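PDB 6VH5: prephenate dehydratase:Amino acid-binding ACT from Brucella abortus, which probably catalyses the decarboxylation and dehydration of prephenate to 3-phenylpyruvate in phenylalanine biosynthesis, and binds phenylalanine at its ACT domain. Local coordinates for residues G148-V160 with A167-L179. Sequence-based numbering, arbitrary orientation.
Sequences GDTAGAARLVADV and ALAPRLAADLYGL
Helix 150-160 packs over strand 167-169, their axes 6.9 Å apart at closest approach and their N-to-C directions 141° apart, roughly antiparallel, and its flank also meets the chain from A173 to L179. Alanine makes this closeness possible: A154 CB lies 3.8 Å from A173 CB and touches A169 too, while A153 and V157 rest on the methyl of A167. At the helix start, a chi1 of -73° sets T150 OG1 beside the backbone N and leaves CG2 anti to it, facing the strand end, with CG2 3.4 Å from A169 CA and close to the ring of P170.

Y177, the first residue past helix 171-176 to leave helical angles, buries more surface here than any other. A flat ring with a polar end suits it: one face takes R155 CA, 3.7 Å above its centre, while OH reaches a water. R155 CB approaches Y177 CZ to 3.4 Å, and its aliphatic part runs alongside the phenol; the chain bends at chi3, and the guanidinium plane ends 68° from that of the ring. The water accepts from R155 NE at 3.1 Å and lies 2.7 Å from Y177 OH; R155 NH2 forms a salt bridge with E32. L179, past G178, sets its branched end against the helix, CD1 3.6 Å from A154 O and CD2 against V157 and A158.

D149 suits the N-cap because its carboxylate can accept from a first-turn N-H, here G152 N. Strand 143-146, helix 150-160 and strand 165-169 form a beta-alpha-beta crossover passing strand 122-125, as in lobes of the type 2 periplasmic-binding-protein-like fold.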
loop_
_atom_site.group_PDB
_atom_site.type_symbol
_atom_site.label_atom_id
_atom_site.label_comp_id
_atom_site.label_asym_id
_atom_site.label_seq_id
_atom_site.Cartn_x
_atom_site.Cartn_y
_atom_site.Cartn_z
ATOM N N GLY A 148 4.925 4.806 -17.953
ATOM C CA GLY A 148 3.830 4.289 -17.139
ATOM C C GLY A 148 4.171 3.020 -16.375
ATOM O O GLY A 148 3.724 2.828 -15.241
ATOM N N ASP A 149 4.979 2.148 -16.973
ATOM C CA ASP A 149 5.277 0.831 -16.424
ATOM C C ASP A 149 6.733 0.512 -16.721
ATOM O O ASP A 149 7.264 0.913 -17.756
ATOM C CB ASP A 149 4.331 -0.235 -17.024
ATOM C CG ASP A 149 4.565 -1.640 -16.473
ATOM O OD1 ASP A 149 5.660 -2.194 -16.708
ATOM O OD2 ASP A 149 3.640 -2.206 -15.833
ATOM N N THR A 150 7.387 -0.183 -15.793
ATOM C CA THR A 150 8.807 -0.480 -15.957
ATOM C C THR A 150 9.054 -1.408 -17.146
ATOM O O THR A 150 9.858 -1.101 -18.032
ATOM C CB THR A 150 9.355 -1.070 -14.663
ATOM O OG1 THR A 150 9.465 -0.025 -13.687
ATOM C CG2 THR A 150 10.709 -1.652 -14.897
ATOM N N ALA A 151 8.372 -2.555 -17.184
ATOM C CA ALA A 151 8.484 -3.439 -18.342
ATOM C C ALA A 151 8.051 -2.738 -19.623
ATOM O O ALA A 151 8.588 -3.025 -20.701
ATOM C CB ALA A 151 7.645 -4.702 -18.125
ATOM N N GLY A 152 7.084 -1.818 -19.525
ATOM C CA GLY A 152 6.689 -1.043 -20.685
ATOM C C GLY A 152 7.816 -0.195 -21.239
ATOM O O GLY A 152 7.929 -0.027 -22.453
ATOM N N ALA A 153 8.681 0.317 -20.364
ATOM C CA ALA A 153 9.826 1.097 -20.816
ATOM C C ALA A 153 10.744 0.263 -21.695
ATOM O O ALA A 153 11.259 0.753 -22.707
ATOM C CB ALA A 153 10.589 1.651 -19.613
ATOM N N ALA A 154 10.950 -1.008 -21.337
ATOM C CA ALA A 154 11.715 -1.889 -22.213
ATOM C C ALA A 154 10.993 -2.106 -23.540
ATOM O O ALA A 154 11.616 -2.052 -24.608
ATOM C CB ALA A 154 11.987 -3.222 -21.522
ATOM N N ARG A 155 9.678 -2.338 -23.492
ATOM C CA ARG A 155 8.900 -2.431 -24.724
ATOM C C ARG A 155 9.008 -1.153 -25.555
ATOM O O ARG A 155 9.162 -1.213 -26.780
ATOM C CB ARG A 155 7.442 -2.747 -24.398
ATOM C CG ARG A 155 6.542 -2.803 -25.623
ATOM C CD ARG A 155 5.117 -3.253 -25.303
ATOM N NE ARG A 155 4.507 -2.523 -24.196
ATOM C CZ ARG A 155 4.090 -1.263 -24.258
ATOM N NH1 ARG A 155 4.243 -0.561 -25.369
ATOM N NH2 ARG A 155 3.541 -0.694 -23.195
ATOM N N LEU A 156 8.952 0.011 -24.900
ATOM C CA LEU A 156 9.028 1.276 -25.626
ATOM C C LEU A 156 10.368 1.423 -26.340
ATOM O O LEU A 156 10.429 1.913 -27.472
ATOM C CB LEU A 156 8.805 2.447 -24.668
ATOM C CG LEU A 156 8.914 3.835 -25.307
ATOM C CD1 LEU A 156 7.673 4.115 -26.140
ATOM C CD2 LEU A 156 9.151 4.934 -24.274
ATOM N N VAL A 157 11.454 1.022 -25.682
ATOM C CA VAL A 157 12.782 1.152 -26.269
ATOM C C VAL A 157 12.926 0.255 -27.492
ATOM O O VAL A 157 13.514 0.652 -28.503
ATOM C CB VAL A 157 13.854 0.858 -25.197
ATOM C CG1 VAL A 157 15.209 0.567 -25.827
ATOM C CG2 VAL A 157 13.977 2.042 -24.248
ATOM N N ALA A 158 12.388 -0.961 -27.429
ATOM C CA ALA A 158 12.491 -1.871 -28.566
ATOM C C ALA A 158 11.629 -1.418 -29.732
ATOM O O ALA A 158 11.973 -1.674 -30.892
ATOM C CB ALA A 158 12.082 -3.286 -28.148
ATOM N N ASP A 159 10.526 -0.719 -29.448
ATOM C CA ASP A 159 9.600 -0.339 -30.506
ATOM C C ASP A 159 10.051 0.943 -31.199
ATOM O O ASP A 159 10.007 1.030 -32.429
ATOM C CB ASP A 159 8.185 -0.184 -29.938
ATOM C CG ASP A 159 7.621 -1.501 -29.388
ATOM O OD1 ASP A 159 6.693 -1.464 -28.545
ATOM O OD2 ASP A 159 8.126 -2.580 -29.776
ATOM N N VAL A 160 10.525 1.928 -30.432
ATOM C CA VAL A 160 10.895 3.212 -31.019
ATOM C C VAL A 160 12.205 3.104 -31.792
ATOM O O VAL A 160 12.415 3.834 -32.770
ATOM C CB VAL A 160 10.959 4.284 -29.915
ATOM C CG1 VAL A 160 11.485 5.606 -30.460
ATOM C CG2 VAL A 160 9.578 4.460 -29.285
ATOM N N ALA A 167 16.531 1.868 -20.967
ATOM C CA ALA A 167 15.476 1.533 -20.015
ATOM C C ALA A 167 16.065 0.910 -18.753
ATOM O O ALA A 167 17.117 0.267 -18.793
ATOM C CB ALA A 167 14.433 0.574 -20.623
ATOM N N LEU A 168 15.359 1.099 -17.635
ATOM C CA LEU A 168 15.629 0.413 -16.373
ATOM C C LEU A 168 14.464 -0.532 -16.123
ATOM O O LEU A 168 13.342 -0.079 -15.874
ATOM C CB LEU A 168 15.766 1.406 -15.225
ATOM C CG LEU A 168 16.881 2.429 -15.288
ATOM C CD1 LEU A 168 16.663 3.489 -14.231
ATOM C CD2 LEU A 168 18.196 1.716 -15.073
ATOM N N ALA A 169 14.735 -1.833 -16.155
ATOM C CA ALA A 169 13.675 -2.830 -16.164
ATOM C C ALA A 169 14.208 -4.119 -15.563
ATOM O O ALA A 169 15.426 -4.297 -15.429
ATOM C CB ALA A 169 13.154 -3.061 -17.592
ATOM N N PRO A 170 13.319 -5.049 -15.193
ATOM C CA PRO A 170 13.774 -6.349 -14.688
ATOM C C PRO A 170 14.491 -7.138 -15.771
ATOM O O PRO A 170 14.246 -6.965 -16.965
ATOM C CB PRO A 170 12.472 -7.051 -14.271
ATOM C CG PRO A 170 11.494 -5.939 -14.030
ATOM C CD PRO A 170 11.857 -4.914 -15.086
ATOM N N ARG A 171 15.362 -8.048 -15.324
ATOM C CA ARG A 171 16.175 -8.829 -16.251
ATOM C C ARG A 171 15.313 -9.552 -17.284
ATOM O O ARG A 171 15.709 -9.675 -18.451
ATOM C CB ARG A 171 17.036 -9.827 -15.475
ATOM C CG ARG A 171 17.756 -10.841 -16.358
ATOM C CD ARG A 171 18.641 -11.776 -15.553
ATOM N NE ARG A 171 19.470 -11.035 -14.608
ATOM C CZ ARG A 171 20.651 -10.493 -14.902
ATOM N NH1 ARG A 171 21.322 -9.837 -13.966
ATOM N NH2 ARG A 171 21.151 -10.591 -16.129
ATOM N N LEU A 172 14.126 -10.021 -16.877
ATOM C CA LEU A 172 13.242 -10.754 -17.783
ATOM C C LEU A 172 12.851 -9.924 -19.000
ATOM O O LEU A 172 12.795 -10.443 -20.121
ATOM C CB LEU A 172 11.988 -11.226 -17.039
ATOM C CG LEU A 172 10.877 -11.805 -17.925
ATOM C CD1 LEU A 172 11.327 -13.085 -18.618
ATOM C CD2 LEU A 172 9.631 -12.064 -17.088
ATOM N N ALA A 173 12.586 -8.631 -18.804
ATOM C CA ALA A 173 12.153 -7.807 -19.924
ATOM C C ALA A 173 13.233 -7.701 -20.992
ATOM O O ALA A 173 12.911 -7.571 -22.179
ATOM C CB ALA A 173 11.751 -6.413 -19.436
ATOM N N ALA A 174 14.512 -7.784 -20.606
ATOM C CA ALA A 174 15.579 -7.709 -21.603
ATOM C C ALA A 174 15.542 -8.909 -22.544
ATOM O O ALA A 174 15.710 -8.755 -23.762
ATOM C CB ALA A 174 16.945 -7.594 -20.928
ATOM N N ASP A 175 15.338 -10.111 -21.997
ATOM C CA ASP A 175 15.268 -11.302 -22.838
ATOM C C ASP A 175 14.059 -11.249 -23.762
ATOM O O ASP A 175 14.153 -11.608 -24.941
ATOM C CB ASP A 175 15.208 -12.563 -21.974
ATOM C CG ASP A 175 16.149 -12.508 -20.780
ATOM O OD1 ASP A 175 17.192 -11.820 -20.864
ATOM O OD2 ASP A 175 15.841 -13.160 -19.756
ATOM N N LEU A 176 12.916 -10.790 -23.246
ATOM C CA LEU A 176 11.684 -10.796 -24.029
ATOM C C LEU A 176 11.755 -9.814 -25.193
ATOM O O LEU A 176 11.303 -10.124 -26.302
ATOM C CB LEU A 176 10.485 -10.485 -23.129
ATOM C CG LEU A 176 10.015 -11.609 -22.198
ATOM C CD1 LEU A 176 8.680 -11.279 -21.520
ATOM C CD2 LEU A 176 9.931 -12.943 -22.936
ATOM N N TYR A 177 12.323 -8.632 -24.973
ATOM C CA TYR A 177 12.359 -7.610 -26.010
ATOM C C TYR A 177 13.685 -7.561 -26.763
ATOM O O TYR A 177 13.911 -6.626 -27.537
ATOM C CB TYR A 177 12.025 -6.243 -25.406
ATOM C CG TYR A 177 10.599 -6.186 -24.930
ATOM C CD1 TYR A 177 9.554 -6.057 -25.837
ATOM C CD2 TYR A 177 10.288 -6.305 -23.586
ATOM C CE1 TYR A 177 8.235 -6.031 -25.418
ATOM C CE2 TYR A 177 8.973 -6.272 -23.155
ATOM C CZ TYR A 177 7.950 -6.138 -24.081
ATOM O OH TYR A 177 6.639 -6.102 -23.670
ATOM N N GLY A 178 14.548 -8.558 -26.580
ATOM C CA GLY A 178 15.800 -8.627 -27.319
ATOM C C GLY A 178 16.699 -7.431 -27.102
ATOM O O GLY A 178 17.320 -6.946 -28.053
ATOM N N LEU A 179 16.786 -6.946 -25.864
ATOM C CA LEU A 179 17.590 -5.781 -25.530
ATOM C C LEU A 179 18.901 -6.195 -24.872
ATOM O O LEU A 179 18.986 -7.229 -24.204
ATOM C CB LEU A 179 16.829 -4.833 -24.597
ATOM C CG LEU A 179 15.568 -4.154 -25.149
ATOM C CD1 LEU A 179 14.972 -3.189 -24.114
ATOM C CD2 LEU A 179 15.832 -3.451 -26.480
HETATM O O HOH W 1 4.581 -5.054 -22.366
#